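Local coordinates for fiber (Bovine adenovirus 4, PDB 4UE0), which forms the trimeric head domain of the viral fibre, the capsid protein through which the virus probably attaches to its host cell, at residues Ser58-Glu61 against Ser62-Val65. Sequence-based numbering, arbitrary orientation.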
ATOM      1  N   SER A  58      -7.509  10.147 -22.009  1.00 39.57           N
ATOM      2  CA  SER A  58      -8.604  10.864 -21.341  1.00 33.83           C
ATOM      3  C   SER A  58      -8.912  10.351 -19.922  1.00 28.78           C
ATOM      4  O   SER A  58      -9.140  11.152 -18.981  1.00 32.18           O
ATOM      5  CB  SER A  58      -9.868  10.750 -22.201  1.00 30.45           C
ATOM      6  OG  SER A  58     -10.295   9.391 -22.332  1.00 41.74           O
ATOM      7  N   GLY A  59      -8.942   9.020 -19.792  1.00 26.34           N
ATOM      8  CA  GLY A  59      -9.282   8.391 -18.526  1.00 26.29           C
ATOM      9  C   GLY A  59      -8.300   8.832 -17.452  1.00 28.99           C
ATOM     10  O   GLY A  59      -8.665   9.355 -16.404  1.00 28.92           O
ATOM     11  N   LEU A  60      -7.026   8.658 -17.733  1.00 25.92           N
ATOM     12  CA  LEU A  60      -6.020   8.943 -16.734  1.00 24.03           C
ATOM     13  C   LEU A  60      -5.937  10.429 -16.423  1.00 21.37           C
ATOM     14  O   LEU A  60      -5.731  10.858 -15.272  1.00 24.09           O
ATOM     15  CB  LEU A  60      -4.697   8.434 -17.244  1.00 27.08           C
ATOM     16  CG  LEU A  60      -3.574   8.319 -16.263  1.00 28.89           C
ATOM     17  CD1 LEU A  60      -3.934   7.597 -14.961  1.00 24.80           C
ATOM     18  CD2 LEU A  60      -2.474   7.582 -16.985  1.00 29.88           C
ATOM     19  N   GLU A  61      -6.081  11.248 -17.452  1.00 23.46           N
ATOM     20  CA  GLU A  61      -6.008  12.669 -17.214  1.00 21.74           C
ATOM     21  C   GLU A  61      -7.090  13.096 -16.210  1.00 22.87           C
ATOM     22  O   GLU A  61      -6.900  14.100 -15.521  1.00 25.58           O
ATOM     23  CB  GLU A  61      -6.182  13.464 -18.493  1.00 27.45           C
ATOM     24  CG  GLU A  61      -4.951  13.642 -19.360  1.00 34.60           C
ATOM     25  CD  GLU A  61      -5.197  14.644 -20.474  1.00 41.17           C
ATOM     26  OE1 GLU A  61      -6.047  14.354 -21.335  1.00 57.14           O
ATOM     27  OE2 GLU A  61      -4.565  15.718 -20.485  1.00 38.46           O
ATOM     28  N   SER A  62      -8.214  12.356 -16.145  1.00 22.98           N
ATOM     29  CA  SER A  62      -9.369  12.764 -15.335  1.00 23.31           C
ATOM     30  C   SER A  62      -9.101  12.768 -13.833  1.00 25.27           C
ATOM     31  O   SER A  62      -9.880  13.373 -13.090  1.00 24.86           O
ATOM     32  CB  SER A  62     -10.614  11.914 -15.685  1.00 26.23           C
ATOM     33  OG  SER A  62     -10.584  10.566 -15.197  1.00 25.59           O
ATOM     34  N   ILE A  63      -8.032  12.111 -13.373  1.00 22.61           N
ATOM     35  CA  ILE A  63      -7.783  12.055 -11.943  1.00 19.68           C
ATOM     36  C   ILE A  63      -6.890  13.214 -11.477  1.00 18.73           C
ATOM     37  O   ILE A  63      -6.669  13.387 -10.263  1.00 22.30           O
ATOM     38  CB  ILE A  63      -7.190  10.691 -11.477  1.00 18.73           C
ATOM     39  CG1 ILE A  63      -5.747  10.495 -11.973  1.00 19.79           C
ATOM     40  CG2 ILE A  63      -8.091   9.523 -11.865  1.00 22.36           C
ATOM     41  CD1 ILE A  63      -5.027   9.356 -11.316  1.00 19.76           C
ATOM     42  N   PHE A  64      -6.351  13.989 -12.421  1.00 21.20           N
ATOM     43  CA  PHE A  64      -5.449  15.094 -12.078  1.00 21.69           C
ATOM     44  C   PHE A  64      -6.232  16.391 -11.973  1.00 31.37           C
ATOM     45  O   PHE A  64      -6.119  17.282 -12.797  1.00 42.74           O
ATOM     46  CB  PHE A  64      -4.277  15.212 -13.077  1.00 24.43           C
ATOM     47  CG  PHE A  64      -3.312  14.047 -13.016  1.00 19.62           C
ATOM     48  CD1 PHE A  64      -3.596  12.875 -13.702  1.00 20.75           C
ATOM     49  CD2 PHE A  64      -2.137  14.092 -12.246  1.00 20.09           C
ATOM     50  CE1 PHE A  64      -2.746  11.807 -13.671  1.00 19.95           C
ATOM     51  CE2 PHE A  64      -1.286  13.001 -12.207  1.00 18.48           C
ATOM     52  CZ  PHE A  64      -1.600  11.855 -12.912  1.00 20.03           C
ATOM     53  N   VAL A  65      -7.041  16.464 -10.926  1.00 36.54           N
ATOM     54  CA  VAL A  65      -7.940  17.585 -10.691  1.00 32.03           C
ATOM     55  C   VAL A  65      -7.304  18.572  -9.735  1.00 35.34           C
ATOM     56  O   VAL A  65      -7.550  19.769  -9.831  1.00 42.86           O
ATOM     57  CB  VAL A  65      -9.274  17.076 -10.096  1.00 35.15           C
ATOM     58  CG1 VAL A  65     -10.106  18.205  -9.501  1.00 42.67           C
ATOM     59  CG2 VAL A  65     -10.063  16.333 -11.167  1.00 38.98           C
TER
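The carbonyl oxygen of G59 is gripped twice by S62, whose OG donates to G59 O at 2.6 Å and whose backbone N binds the same oxygen at 3.0 Å. The hydroxyl lies in the plane of that carbonyl, whereas the amide comes from well above it. The chi1 of 74° puts OG of S62 between its own N and carbonyl carbon, turned back onto the G59 carbonyl. The S62 amide also makes a weak bond to S58 O, 3.2 Å away. Two further i to i+3 bonds follow: I63 N to L60 O, nearly straight at 170°, and F64 N to E61 O, which closes a type I turn from E61 to F64; F64 is in turn the centre of an inverse gamma turn. Beyond these bonds, the F64 ring meets the same two carbonyls with its edge, CD1 lying 3.3 Å from L60 O, and CG1 of I63 touches L60 O too. The apolar side chains of L60 and I63 cross obliquely, their CD1 atoms 4.2 Å apart; L60 is buried between residues of both sheets, on W25, L38 and I97, and I63 against W25, Y36 and L38. F64 also packs on I97 and sets its ring edge-to-face with F70, while E61 extends toward K92 in a long, weak ion pair. Three consecutive i to i+3 bonds thus run from 58-61 into the stretch leading to strand 70-77, and the amides of S62, I63 and F64 each find a carbonyl acceptor in 58-61 while L60 and I63 are buried.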